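Local atomic coordinates of phosphoenolpyruvate-protein phosphotransferase (Acinetobacter sp., PDB entry 3CI6), a protein that probably transfers a phosphoryl group from phosphoenolpyruvate to a histidine of a partner protein, and is represented here by its GAF domain. Residues K41-S46 against Q135-Q140; I31-V36 against C45-L50; L118-M123 against G130-Q135. One frame throughout, in Å; residues are numbered along the deposited sequence. Where two conformers were deposited one is given.

Contact 1: K41-S46 against Q135-Q140; sequences KVDVCS and QNKQPQ
The amide of Asn136 and the carboxylate of Asp43 meet with their planes 53° apart, and each takes a backbone N-H from the other segment. Asp43 N approaches Asn136 OD1 from above the amide plane, 3.0 Å away and 44° out of the carbonyl plane. Val42 packs at the O/N edge of the same amide, close to its plane, with Val42 CB 3.3 Å from Asn136 OD1. Asn136 ND2 is turned to the hydroxyl of Ser116, so both ends of this buried amide are held and its rotation is fixed. The carboxylate returns the favour: Asp43 OD2 receives Lys137 N at 2.8 Å, met nearly along the C-O axis by an almost straight bond. A water donates a second bond to Asp43 OD2 and accepts one from Gln138 N, while the aliphatic start of Lys137 runs alongside, its CG 3.5 Å from Asp43 OD2. Asp43 reaches there because its CG stands anti to its own carbonyl carbon (chi1 -67°).

At the next pair, Val44 and Gln135 form regular sheet. Gln135 N gives a bond of 2.9 Å to Val44 O, and Val44 N gives one of 3.0 Å to Gln135 O, the latter noticeably bent. Their side chains lie side by side and point the same way. A water donates to Gln135 OE1 and also bonds Ser46 OG, itself joined to Ser62. The arrangement is an antiparallel hydrogen-bonded pair where strand 44-51 begins and strand 127-136 is about to end, two central neighbours in the antiparallel sheet of the GAF domain.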
ATOM      1  N   LYS B  41       5.696 -13.321  13.926  1.00  6.51           N
ATOM      2  CA  LYS B  41       5.561 -14.316  14.981  1.00  7.16           C
ATOM      3  C   LYS B  41       4.870 -13.716  16.219  1.00  6.54           C
ATOM      4  O   LYS B  41       5.424 -13.661  17.319  1.00  8.20           O
ATOM      5  CB  LYS B  41       6.885 -14.993  15.333  1.00  7.73           C
ATOM      6  CG  LYS B  41       7.521 -15.715  14.137  1.00  9.09           C
ATOM      7  CD  LYS B  41       6.575 -16.729  13.513  1.00 14.57           C
ATOM      8  CE  LYS B  41       7.305 -17.767  12.675  1.00 18.07           C
ATOM      9  NZ  LYS B  41       7.529 -17.309  11.280  1.00 21.64           N
ATOM     10  N   VAL B  42       3.645 -13.271  15.991  1.00  6.44           N
ATOM     11  CA  VAL B  42       2.810 -12.697  17.042  1.00  5.72           C
ATOM     12  C   VAL B  42       1.587 -13.572  17.269  1.00  6.25           C
ATOM     13  O   VAL B  42       1.188 -14.341  16.413  1.00  7.08           O
ATOM     14  CB  VAL B  42       2.431 -11.238  16.743  1.00  6.19           C
ATOM     15  CG1 VAL B  42       3.708 -10.357  16.771  1.00  8.44           C
ATOM     16  CG2 VAL B  42       1.718 -11.106  15.411  1.00  6.54           C
ATOM     17  N   ASP B  43       1.018 -13.451  18.453  1.00  5.49           N
ATOM     18  CA  ASP B  43      -0.106 -14.298  18.841  1.00  6.00           C
ATOM     19  C   ASP B  43      -1.363 -13.986  18.052  1.00  6.20           C
ATOM     20  O   ASP B  43      -2.089 -14.903  17.665  1.00  7.07           O
ATOM     21  CB  ASP B  43      -0.414 -14.136  20.330  1.00  5.92           C
ATOM     22  CG  ASP B  43       0.679 -14.668  21.210  1.00  7.98           C
ATOM     23  OD1 ASP B  43       1.283 -15.713  20.849  1.00 11.87           O
ATOM     24  OD2 ASP B  43       0.923 -14.061  22.299  1.00  9.48           O
ATOM     25  N   VAL B  44      -1.636 -12.696  17.853  1.00  4.28           N
ATOM     26  CA  VAL B  44      -2.842 -12.257  17.207  1.00  4.36           C
ATOM     27  C   VAL B  44      -2.617 -11.118  16.243  1.00  5.36           C
ATOM     28  O   VAL B  44      -1.910 -10.169  16.571  1.00  5.83           O
ATOM     29  CB  VAL B  44      -3.906 -11.795  18.245  1.00  4.42           C
ATOM     30  CG1 VAL B  44      -5.150 -11.205  17.563  1.00  6.14           C
ATOM     31  CG2 VAL B  44      -4.244 -12.931  19.209  1.00  7.06           C
ATOM     32  N   CYS B  45      -3.196 -11.212  15.049  1.00  5.91           N
ATOM     33  CA  CYS B  45      -3.304 -10.068  14.158  1.00  6.19           C
ATOM     34  C   CYS B  45      -4.727 -10.020  13.632  1.00  5.68           C
ATOM     35  O   CYS B  45      -5.203 -11.001  13.081  1.00  6.64           O
ATOM     36  CB  CYS B  45      -2.334 -10.200  13.024  1.00  6.61           C
ATOM     37  SG  CYS B  45      -2.446  -8.781  11.846  1.00  7.90           S
ATOM     38  N   SER B  46      -5.378  -8.889  13.824  1.00  5.58           N
ATOM     39  CA  SER B  46      -6.760  -8.713  13.408  1.00  6.11           C
ATOM     40  C   SER B  46      -6.935  -7.409  12.683  1.00  6.13           C
ATOM     41  O   SER B  46      -6.200  -6.456  12.915  1.00  7.02           O
ATOM     42  CB  SER B  46      -7.673  -8.682  14.618  1.00  7.52           C
ATOM     43  OG  SER B  46      -7.494  -9.778  15.484  1.00  6.60           O
ATOM     44  N   GLN B 135      -1.571  -8.165  18.701  1.00  5.68           N
ATOM     45  CA  GLN B 135      -1.583  -8.379  20.155  1.00  7.33           C
ATOM     46  C   GLN B 135      -0.754  -9.589  20.521  1.00  6.94           C
ATOM     47  O   GLN B 135      -0.662 -10.541  19.749  1.00  6.20           O
ATOM     48  CB  GLN B 135      -2.995  -8.596  20.679  1.00  7.39           C
ATOM     49  CG  GLN B 135      -3.836  -7.335  20.621  1.00  9.07           C
ATOM     50  CD  GLN B 135      -5.271  -7.625  21.002  1.00 10.57           C
ATOM     51  OE1 GLN B 135      -5.993  -8.351  20.296  1.00 13.19           O
ATOM     52  NE2 GLN B 135      -5.678  -7.109  22.166  1.00 12.84           N
ATOM     53  N   ASN B 136      -0.172  -9.563  21.708  1.00  8.25           N
ATOM     54  CA  ASN B 136       0.553 -10.689  22.241  1.00  8.31           C
ATOM     55  C   ASN B 136       0.216 -10.838  23.711  1.00  9.86           C
ATOM     56  O   ASN B 136      -0.124  -9.867  24.397  1.00  9.59           O
ATOM     57  CB  ASN B 136       2.039 -10.490  22.051  1.00  8.83           C
ATOM     58  CG  ASN B 136       2.391 -10.475  20.629  1.00 12.57           C
ATOM     59  OD1 ASN B 136       2.616 -11.543  20.048  1.00 11.55           O
ATOM     60  ND2 ASN B 136       2.396  -9.282  20.023  1.00 15.40           N
ATOM     61  N   LYS B 137       0.316 -12.075  24.179  1.00 10.31           N
ATOM     62  CA  LYS B 137      -0.014 -12.359  25.570  1.00 11.64           C
ATOM     63  C   LYS B 137       0.868 -11.582  26.551  1.00 11.98           C
ATOM     64  O   LYS B 137       0.371 -10.916  27.471  1.00 13.09           O
ATOM     65  CB  LYS B 137       0.054 -13.866  25.789  1.00 12.14           C
ATOM     66  CG  LYS B 137      -1.092 -14.585  25.142  1.00 12.53           C
ATOM     67  CD  LYS B 137      -0.808 -16.079  25.066  1.00 15.18           C
ATOM     68  CE  LYS B 137      -1.894 -16.799  24.324  1.00 18.31           C
ATOM     69  NZ  LYS B 137      -1.706 -18.272  24.497  1.00 21.80           N
ATOM     70  N   GLN B 138       2.156 -11.621  26.324  1.00 10.98           N
ATOM     71  CA  GLN B 138       3.107 -10.930  27.172  1.00 13.49           C
ATOM     72  C   GLN B 138       3.409  -9.549  26.647  1.00 11.99           C
ATOM     73  O   GLN B 138       3.246  -9.305  25.454  1.00 12.14           O
ATOM     74  CB  GLN B 138       4.396 -11.731  27.180  1.00 13.96           C
ATOM     75  CG  GLN B 138       4.217 -13.100  27.816  1.00 16.98           C
ATOM     76  CD  GLN B 138       5.158 -14.151  27.265  1.00 19.68           C
ATOM     77  OE1 GLN B 138       5.744 -13.987  26.182  1.00 30.09           O
ATOM     78  NE2 GLN B 138       5.306 -15.254  28.010  1.00 25.54           N
ATOM     79  N   PRO B 139       3.915  -8.657  27.505  1.00 11.10           N
ATOM     80  CA  PRO B 139       4.417  -7.378  27.007  1.00 10.15           C
ATOM     81  C   PRO B 139       5.524  -7.645  25.962  1.00  9.74           C
ATOM     82  O   PRO B 139       6.332  -8.560  26.132  1.00 10.46           O
ATOM     83  CB  PRO B 139       4.973  -6.699  28.266  1.00 10.78           C
ATOM     84  CG  PRO B 139       4.321  -7.367  29.400  1.00 10.62           C
ATOM     85  CD  PRO B 139       4.145  -8.792  28.959  1.00 11.11           C
ATOM     86  N   GLN B 140       5.554  -6.847  24.896  1.00  8.50           N
ATOM     87  CA  GLN B 140       6.522  -6.992  23.790  1.00  9.66           C
ATOM     88  C   GLN B 140       6.890  -5.603  23.280  1.00  8.98           C
ATOM     89  O   GLN B 140       6.001  -4.794  23.020  1.00  8.52           O
ATOM     90  CB  GLN B 140       5.927  -7.762  22.595  1.00  9.65           C
ATOM     91  CG  GLN B 140       5.406  -9.134  22.867  1.00 14.19           C
ATOM     92  CD  GLN B 140       6.508 -10.133  22.994  1.00 15.16           C
ATOM     93  OE1 GLN B 140       6.852 -10.805  22.024  1.00 19.25           O
ATOM     94  NE2 GLN B 140       7.125 -10.191  24.153  1.00 14.96           N
TER
HETATM   95  O   HOH W   1       3.041 -13.703  24.110  1.00 35.48           O
HETATM   96  O   HOH W   2      -7.287  -8.347  17.803  1.00 21.22           O

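Contact 2: I31-V36 against C45-L50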
ATOM      1  N   ILE B  31      -5.444 -12.807   3.874  1.00  6.75           N
ATOM      2  CA  ILE B  31      -4.013 -12.929   3.553  1.00  7.25           C
ATOM      3  C   ILE B  31      -3.213 -12.022   4.441  1.00  7.50           C
ATOM      4  O   ILE B  31      -2.197 -12.422   5.009  1.00  6.75           O
ATOM      5  CB  ILE B  31      -3.759 -12.557   2.087  1.00  7.12           C
ATOM      6  CG1 ILE B  31      -4.300 -13.646   1.179  1.00  8.32           C
ATOM      7  CG2 ILE B  31      -2.287 -12.418   1.815  1.00  7.96           C
ATOM      8  CD1 ILE B  31      -4.577 -13.133  -0.277  1.00  9.94           C
HETATM    9  N   MSE B  32      -3.650 -10.776   4.584  0.50  8.99           N
HETATM   10  CA  MSE B  32      -2.846  -9.846   5.372  0.50 10.82           C
HETATM   11  C   MSE B  32      -2.706 -10.273   6.832  0.50  8.97           C
HETATM   12  O   MSE B  32      -1.598 -10.281   7.364  0.50  8.36           O
HETATM   13  CB  MSE B  32      -3.386  -8.432   5.325  0.50 11.27           C
HETATM   14  CG  MSE B  32      -2.420  -7.446   5.950  0.50 11.85           C
HETATM   15 SE   MSE B  32      -3.118  -5.699   5.763  0.50 23.67          SE
HETATM   16  CE  MSE B  32      -4.804  -5.987   6.757  0.60  6.72           C
ATOM     17  N   VAL B  33      -3.799 -10.616   7.496  1.00  7.27           N
ATOM     18  CA  VAL B  33      -3.667 -10.947   8.949  1.00  7.80           C
ATOM     19  C   VAL B  33      -2.817 -12.188   9.166  1.00  7.91           C
ATOM     20  O   VAL B  33      -2.024 -12.274  10.116  1.00  7.87           O
ATOM     21  CB  VAL B  33      -5.013 -11.025   9.711  1.00  7.96           C
ATOM     22  CG1 VAL B  33      -5.711  -9.678   9.643  1.00  9.70           C
ATOM     23  CG2 VAL B  33      -5.864 -12.170   9.240  1.00  7.85           C
ATOM     24  N   ASN B  34      -2.960 -13.191   8.316  1.00  6.55           N
ATOM     25  CA  ASN B  34      -2.217 -14.437   8.498  1.00  6.70           C
ATOM     26  C   ASN B  34      -0.750 -14.239   8.158  1.00  6.34           C
ATOM     27  O   ASN B  34       0.125 -14.727   8.865  1.00  7.23           O
ATOM     28  CB  ASN B  34      -2.863 -15.528   7.669  1.00  6.42           C
ATOM     29  CG  ASN B  34      -4.087 -16.078   8.356  1.00  7.82           C
ATOM     30  OD1 ASN B  34      -3.963 -16.866   9.313  1.00 10.64           O
ATOM     31  ND2 ASN B  34      -5.264 -15.613   7.959  1.00  9.52           N
ATOM     32  N   GLN B  35      -0.483 -13.520   7.071  1.00  6.13           N
ATOM     33  CA  GLN B  35       0.898 -13.261   6.708  1.00  6.94           C
ATOM     34  C   GLN B  35       1.643 -12.330   7.650  1.00  6.41           C
ATOM     35  O   GLN B  35       2.814 -12.588   7.940  1.00  7.73           O
ATOM     36  CB  GLN B  35       1.038 -12.791   5.262  1.00  8.51           C
ATOM     37  CG  GLN B  35       0.540 -13.773   4.242  1.00  9.23           C
ATOM     38  CD  GLN B  35       1.350 -15.017   4.116  1.00 14.72           C
ATOM     39  OE1 GLN B  35       2.244 -15.293   4.936  1.00 21.15           O
ATOM     40  NE2 GLN B  35       1.099 -15.773   3.062  1.00 17.63           N
ATOM     41  N   VAL B  36       0.955 -11.332   8.184  1.00  6.89           N
ATOM     42  CA  VAL B  36       1.538 -10.469   9.225  1.00  7.21           C
ATOM     43  C   VAL B  36       1.863 -11.329  10.455  1.00  6.95           C
ATOM     44  O   VAL B  36       2.973 -11.265  11.012  1.00  8.38           O
ATOM     45  CB  VAL B  36       0.641  -9.302   9.608  1.00  7.29           C
ATOM     46  CG1 VAL B  36       1.124  -8.641  10.923  1.00  8.48           C
ATOM     47  CG2 VAL B  36       0.631  -8.258   8.438  1.00  7.93           C
ATOM     48  N   CYS B  45      -3.196 -11.212  15.049  1.00  5.91           N
ATOM     49  CA  CYS B  45      -3.304 -10.068  14.158  1.00  6.19           C
ATOM     50  C   CYS B  45      -4.727 -10.020  13.632  1.00  5.68           C
ATOM     51  O   CYS B  45      -5.203 -11.001  13.081  1.00  6.64           O
ATOM     52  CB  CYS B  45      -2.334 -10.200  13.024  1.00  6.61           C
ATOM     53  SG  CYS B  45      -2.446  -8.781  11.846  1.00  7.90           S
ATOM     54  N   SER B  46      -5.378  -8.889  13.824  1.00  5.58           N
ATOM     55  CA  SER B  46      -6.760  -8.713  13.408  1.00  6.11           C
ATOM     56  C   SER B  46      -6.935  -7.409  12.683  1.00  6.13           C
ATOM     57  O   SER B  46      -6.200  -6.456  12.915  1.00  7.02           O
ATOM     58  CB  SER B  46      -7.673  -8.682  14.618  1.00  7.52           C
ATOM     59  OG  SER B  46      -7.494  -9.778  15.484  1.00  6.60           O
ATOM     60  N   ILE B  47      -7.987  -7.340  11.872  0.70  6.21           N
ATOM     61  CA  ILE B  47      -8.318  -6.091  11.209  0.70  6.71           C
ATOM     62  C   ILE B  47      -9.785  -5.776  11.425  0.70  6.11           C
ATOM     63  O   ILE B  47     -10.670  -6.640  11.300  0.70  5.83           O
ATOM     64  CB  ILE B  47      -7.956  -6.106   9.717  0.70  7.26           C
ATOM     65  CG1 ILE B  47      -8.193  -4.737   9.078  0.70  9.62           C
ATOM     66  CG2 ILE B  47      -8.691  -7.217   8.992  0.70  9.49           C
ATOM     67  CD1 ILE B  47      -7.459  -3.661   9.692  0.70 13.30           C
ATOM     68  N   TYR B  48     -10.010  -4.552  11.878  1.00  5.62           N
ATOM     69  CA  TYR B  48     -11.342  -4.018  12.113  1.00  5.47           C
ATOM     70  C   TYR B  48     -11.587  -2.966  11.059  1.00  6.63           C
ATOM     71  O   TYR B  48     -10.806  -2.000  10.909  1.00  7.57           O
ATOM     72  CB  TYR B  48     -11.414  -3.379  13.537  1.00  7.35           C
ATOM     73  CG  TYR B  48     -11.232  -4.340  14.655  1.00  8.37           C
ATOM     74  CD1 TYR B  48      -9.956  -4.654  15.069  1.00  9.53           C
ATOM     75  CD2 TYR B  48     -12.307  -4.948  15.314  1.00 11.38           C
ATOM     76  CE1 TYR B  48      -9.721  -5.555  16.087  1.00 11.24           C
ATOM     77  CE2 TYR B  48     -12.056  -5.852  16.326  1.00 11.52           C
ATOM     78  CZ  TYR B  48     -10.763  -6.138  16.694  1.00 12.09           C
ATOM     79  OH  TYR B  48     -10.446  -7.063  17.714  1.00 15.42           O
ATOM     80  N   LEU B  49     -12.693  -3.061  10.339  1.00  5.30           N
ATOM     81  CA  LEU B  49     -13.003  -2.064   9.325  1.00  5.67           C
ATOM     82  C   LEU B  49     -14.109  -1.147   9.794  1.00  6.57           C
ATOM     83  O   LEU B  49     -15.059  -1.575  10.479  1.00  6.23           O
ATOM     84  CB  LEU B  49     -13.426  -2.704   7.995  1.00  6.75           C
ATOM     85  CG  LEU B  49     -12.326  -3.486   7.280  1.00  9.35           C
ATOM     86  CD1 LEU B  49     -12.856  -3.821   5.881  1.00 11.71           C
ATOM     87  CD2 LEU B  49     -11.013  -2.692   7.256  1.00 11.89           C
ATOM     88  N   LEU B  50     -13.992   0.130   9.496  0.60  7.42           N
ATOM     89  CA  LEU B  50     -15.038   1.074   9.846  0.60  8.72           C
ATOM     90  C   LEU B  50     -16.254   0.836   8.937  0.60  8.05           C
ATOM     91  O   LEU B  50     -16.152   0.983   7.724  0.60  8.96           O
ATOM     92  CB  LEU B  50     -14.479   2.508   9.754  0.60  8.49           C
ATOM     93  CG  LEU B  50     -15.139   3.569  10.644  0.60  8.91           C
ATOM     94  CD1 LEU B  50     -14.383   4.905  10.595  0.60 13.27           C
ATOM     95  CD2 LEU B  50     -16.602   3.705  10.225  0.60 10.31           C
TER
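Val33 rests its branch point on the carbonyl oxygen of Cys45, with Val33 CB 3.4 Å from Cys45 O and CG1 leaning on the same atom. In the conformer given for Ile47, Val33 CG1 also meets Ile47 CG2 at 3.9 Å, the two side chains crossing at about a right angle. Cys45 answers from the strand. With its sulfur anti to the backbone N (chi1 179°), the side chain extends to the helix and lies against Val33 and Val36, about one turn apart, Cys45 SG being 3.8 Å from Val33 CA and 3.7 Å from Val36 CG1. A looser touch of Met32, a selenomethionine, on Ile47 is doubtful, since both residues have alternative positions.

All six touching residues are buried, and the side-chain contacts are apolar. Helix 144-167 packs against the same side chains, with Leu150 and Leu153 against Val36 and Leu157 against Met32. Ser46 points its CB away from the helix, and its hydroxyl bonds Ser62. The two segment axes come within 7.4 Å and run nearly antiparallel, at 153°. This is helix-on-sheet packing in the alpha+beta fold of the GAF domain: helix 25-40 turns back into strand 44-51 and covers part of one face of the antiparallel sheet, beside helix 144-167.

Contact 3: L118-M123 against G130-Q135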
ATOM      1  N   LEU B 118      -0.431  -3.268  19.521  1.00  5.74           N
ATOM      2  CA  LEU B 118       0.118  -2.450  18.454  1.00  6.26           C
ATOM      3  C   LEU B 118      -0.986  -2.200  17.447  1.00  5.92           C
ATOM      4  O   LEU B 118      -1.413  -3.106  16.734  1.00  5.83           O
ATOM      5  CB  LEU B 118       1.310  -3.158  17.809  1.00  6.12           C
ATOM      6  CG  LEU B 118       1.875  -2.607  16.511  1.00  7.96           C
ATOM      7  CD1 LEU B 118       2.166  -1.124  16.557  1.00 10.71           C
ATOM      8  CD2 LEU B 118       3.164  -3.393  16.132  1.00  9.26           C
ATOM      9  N   GLY B 119      -1.513  -0.982  17.456  1.00  4.95           N
ATOM     10  CA  GLY B 119      -2.656  -0.611  16.577  1.00  5.20           C
ATOM     11  C   GLY B 119      -2.186   0.388  15.539  1.00  5.12           C
ATOM     12  O   GLY B 119      -1.455   1.343  15.887  1.00  4.97           O
ATOM     13  N   VAL B 120      -2.590   0.164  14.285  1.00  4.67           N
ATOM     14  CA  VAL B 120      -2.111   0.934  13.164  1.00  5.34           C
ATOM     15  C   VAL B 120      -3.339   1.392  12.366  1.00  5.59           C
ATOM     16  O   VAL B 120      -4.197   0.570  12.025  1.00  6.00           O
ATOM     17  CB  VAL B 120      -1.177   0.102  12.268  1.00  6.69           C
ATOM     18  CG1 VAL B 120      -0.659   0.974  11.159  1.00  7.34           C
ATOM     19  CG2 VAL B 120      -0.041  -0.471  13.089  1.00  8.64           C
ATOM     20  N   PRO B 121      -3.454   2.691  12.119  1.00  5.45           N
ATOM     21  CA  PRO B 121      -4.647   3.132  11.375  1.00  4.76           C
ATOM     22  C   PRO B 121      -4.524   2.824   9.893  1.00  5.91           C
ATOM     23  O   PRO B 121      -3.440   2.934   9.310  1.00  8.09           O
ATOM     24  CB  PRO B 121      -4.628   4.615  11.583  1.00  5.56           C
ATOM     25  CG  PRO B 121      -3.204   4.940  11.767  1.00  6.61           C
ATOM     26  CD  PRO B 121      -2.575   3.807  12.468  1.00  5.60           C
ATOM     27  N   VAL B 122      -5.661   2.474   9.283  1.00  5.02           N
ATOM     28  CA  VAL B 122      -5.765   2.268   7.827  1.00  4.75           C
ATOM     29  C   VAL B 122      -6.443   3.541   7.343  1.00  5.69           C
ATOM     30  O   VAL B 122      -7.605   3.797   7.682  1.00  6.47           O
ATOM     31  CB  VAL B 122      -6.566   0.996   7.479  1.00  4.64           C
ATOM     32  CG1 VAL B 122      -6.540   0.833   5.979  1.00  5.48           C
ATOM     33  CG2 VAL B 122      -5.998  -0.236   8.181  1.00  4.77           C
HETATM   34  N   MSE B 123      -5.677   4.349   6.605  0.50  4.91           N
HETATM   35  CA  MSE B 123      -6.086   5.686   6.147  0.50  4.60           C
HETATM   36  C   MSE B 123      -6.108   5.771   4.622  0.50  5.04           C
HETATM   37  O   MSE B 123      -5.132   5.401   3.988  0.50  5.36           O
HETATM   38  CB  MSE B 123      -5.083   6.722   6.636  0.50  5.25           C
HETATM   39  CG  MSE B 123      -4.841   6.754   8.135  0.50  6.55           C
HETATM   40 SE   MSE B 123      -6.370   7.246   9.223  0.50 13.10          SE
HETATM   41  CE  MSE B 123      -6.651   9.009   8.369  0.50  9.89           C
ATOM     42  N   GLY B 130     -10.187   1.852   8.821  1.00  4.88           N
ATOM     43  CA  GLY B 130     -10.105   0.692   9.741  1.00  4.77           C
ATOM     44  C   GLY B 130      -8.876   0.796  10.607  1.00  4.45           C
ATOM     45  O   GLY B 130      -8.169   1.794  10.556  1.00  5.16           O
ATOM     46  N   VAL B 131      -8.673  -0.231  11.412  1.00  4.25           N
ATOM     47  CA  VAL B 131      -7.553  -0.323  12.331  1.00  4.46           C
ATOM     48  C   VAL B 131      -7.047  -1.750  12.309  1.00  5.31           C
ATOM     49  O   VAL B 131      -7.791  -2.688  12.455  1.00  5.28           O
ATOM     50  CB  VAL B 131      -7.963   0.070  13.765  1.00  4.69           C
ATOM     51  CG1 VAL B 131      -6.763  -0.154  14.703  1.00  5.89           C
ATOM     52  CG2 VAL B 131      -8.492   1.513  13.811  1.00  5.65           C
ATOM     53  N   LEU B 132      -5.738  -1.883  12.130  1.00  5.66           N
ATOM     54  CA  LEU B 132      -5.059  -3.161  12.250  1.00  6.76           C
ATOM     55  C   LEU B 132      -4.511  -3.297  13.658  1.00  6.95           C
ATOM     56  O   LEU B 132      -3.920  -2.353  14.195  1.00  8.69           O
ATOM     57  CB  LEU B 132      -3.936  -3.227  11.236  1.00  7.01           C
ATOM     58  CG  LEU B 132      -3.192  -4.514  11.485  1.00 11.79           C
ATOM     59  CD1 LEU B 132      -3.599  -5.476  10.519  1.00 13.88           C
ATOM     60  CD2 LEU B 132      -1.708  -4.355  11.733  1.00 15.79           C
ATOM     61  N   VAL B 133      -4.737  -4.460  14.275  1.00  6.36           N
ATOM     62  CA  VAL B 133      -4.310  -4.697  15.642  1.00  7.44           C
ATOM     63  C   VAL B 133      -3.415  -5.925  15.706  1.00  8.70           C
ATOM     64  O   VAL B 133      -3.784  -6.983  15.210  1.00  9.87           O
ATOM     65  CB  VAL B 133      -5.526  -4.897  16.531  1.00  7.30           C
ATOM     66  CG1 VAL B 133      -5.095  -5.317  17.905  1.00  9.33           C
ATOM     67  CG2 VAL B 133      -6.406  -3.610  16.558  1.00  7.93           C
ATOM     68  N   VAL B 134      -2.249  -5.788  16.321  1.00  6.70           N
ATOM     69  CA  VAL B 134      -1.352  -6.882  16.653  1.00  7.19           C
ATOM     70  C   VAL B 134      -1.328  -6.981  18.172  1.00  6.10           C
ATOM     71  O   VAL B 134      -1.149  -5.969  18.882  1.00  6.06           O
ATOM     72  CB  VAL B 134       0.041  -6.639  16.048  1.00  7.93           C
ATOM     73  CG1 VAL B 134       1.087  -7.472  16.724  1.00  8.88           C
ATOM     74  CG2 VAL B 134       0.024  -6.869  14.532  1.00  7.91           C
ATOM     75  N   GLN B 135      -1.571  -8.165  18.701  1.00  5.68           N
ATOM     76  CA  GLN B 135      -1.583  -8.379  20.155  1.00  7.33           C
ATOM     77  C   GLN B 135      -0.754  -9.589  20.521  1.00  6.94           C
ATOM     78  O   GLN B 135      -0.662 -10.541  19.749  1.00  6.20           O
ATOM     79  CB  GLN B 135      -2.995  -8.596  20.679  1.00  7.39           C
ATOM     80  CG  GLN B 135      -3.836  -7.335  20.621  1.00  9.07           C
ATOM     81  CD  GLN B 135      -5.271  -7.625  21.002  1.00 10.57           C
ATOM     82  OE1 GLN B 135      -5.993  -8.351  20.296  1.00 13.19           O
ATOM     83  NE2 GLN B 135      -5.678  -7.109  22.166  1.00 12.84           N
TER
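Leu118 and Val134 are a hydrogen-bonded pair, with Leu118 CB 4.1 Å from Val134 CB, and this end of the strand pair is the tight one. Val134 N reaches Leu118 O at 2.8 Å, and Leu118 N bonds back to Val134 O. Val120 and Leu132 repeat the pattern, with Val120 N 2.8 Å from Leu132 O. Between these pairs, Gly119 has no side chain, and Gly119 CA comes within 3.2 Å of Leu132 O in a CA-H...O contact.

Toward the turn the grip slackens. Val122 N still bonds Gly130 O at 2.9 Å, but from 44° above the carbonyl plane, and the return bond from Gly130 N to Val122 O is weak at 3.4 Å. Here the packing is one-sided: Val122 CB lies 3.6 Å from Gly130 O, and Gly130 offers no side chain in reply. Pro121, opposite Val131, is partly exposed, the others that touch being buried. Past it, selenomethionine Met123, in the conformer given, packs on Asn20 of the second subunit.

The two faces are covered differently. Leu118, Val122 and Leu132 meet helix 144-167, whereas Pro121, Val131 and Val133 meet helix 80-88. The whole is an antiparallel beta hairpin, strands 116-124 and 127-136, forming part of the sheet sandwiched between helices in this GAF domain.

How the contacts relate
From the N terminus, contact 2 closes first and locally: helix 25-40 folds back through a short connection onto strand 44-51. Contact 1 starts in that connection and runs onto the strand, sharing Cys45 and Ser46. Its far longer loop, 41-140, opens before that of contact 2, 31-50, has closed, so these two interlock. Contact 3, the late hairpin of 118-123 and 130-135, lies wholly within the span of contact 1 and shares Gln135 with it. Contacts 2 and 3 follow in series, yet meet in space: Ser46 O and Tyr48 O probably accept bonds from Val133 N and Val131 N. Together the three join one helix to three neighbouring strands, 44-51, 127-136 and 116-124.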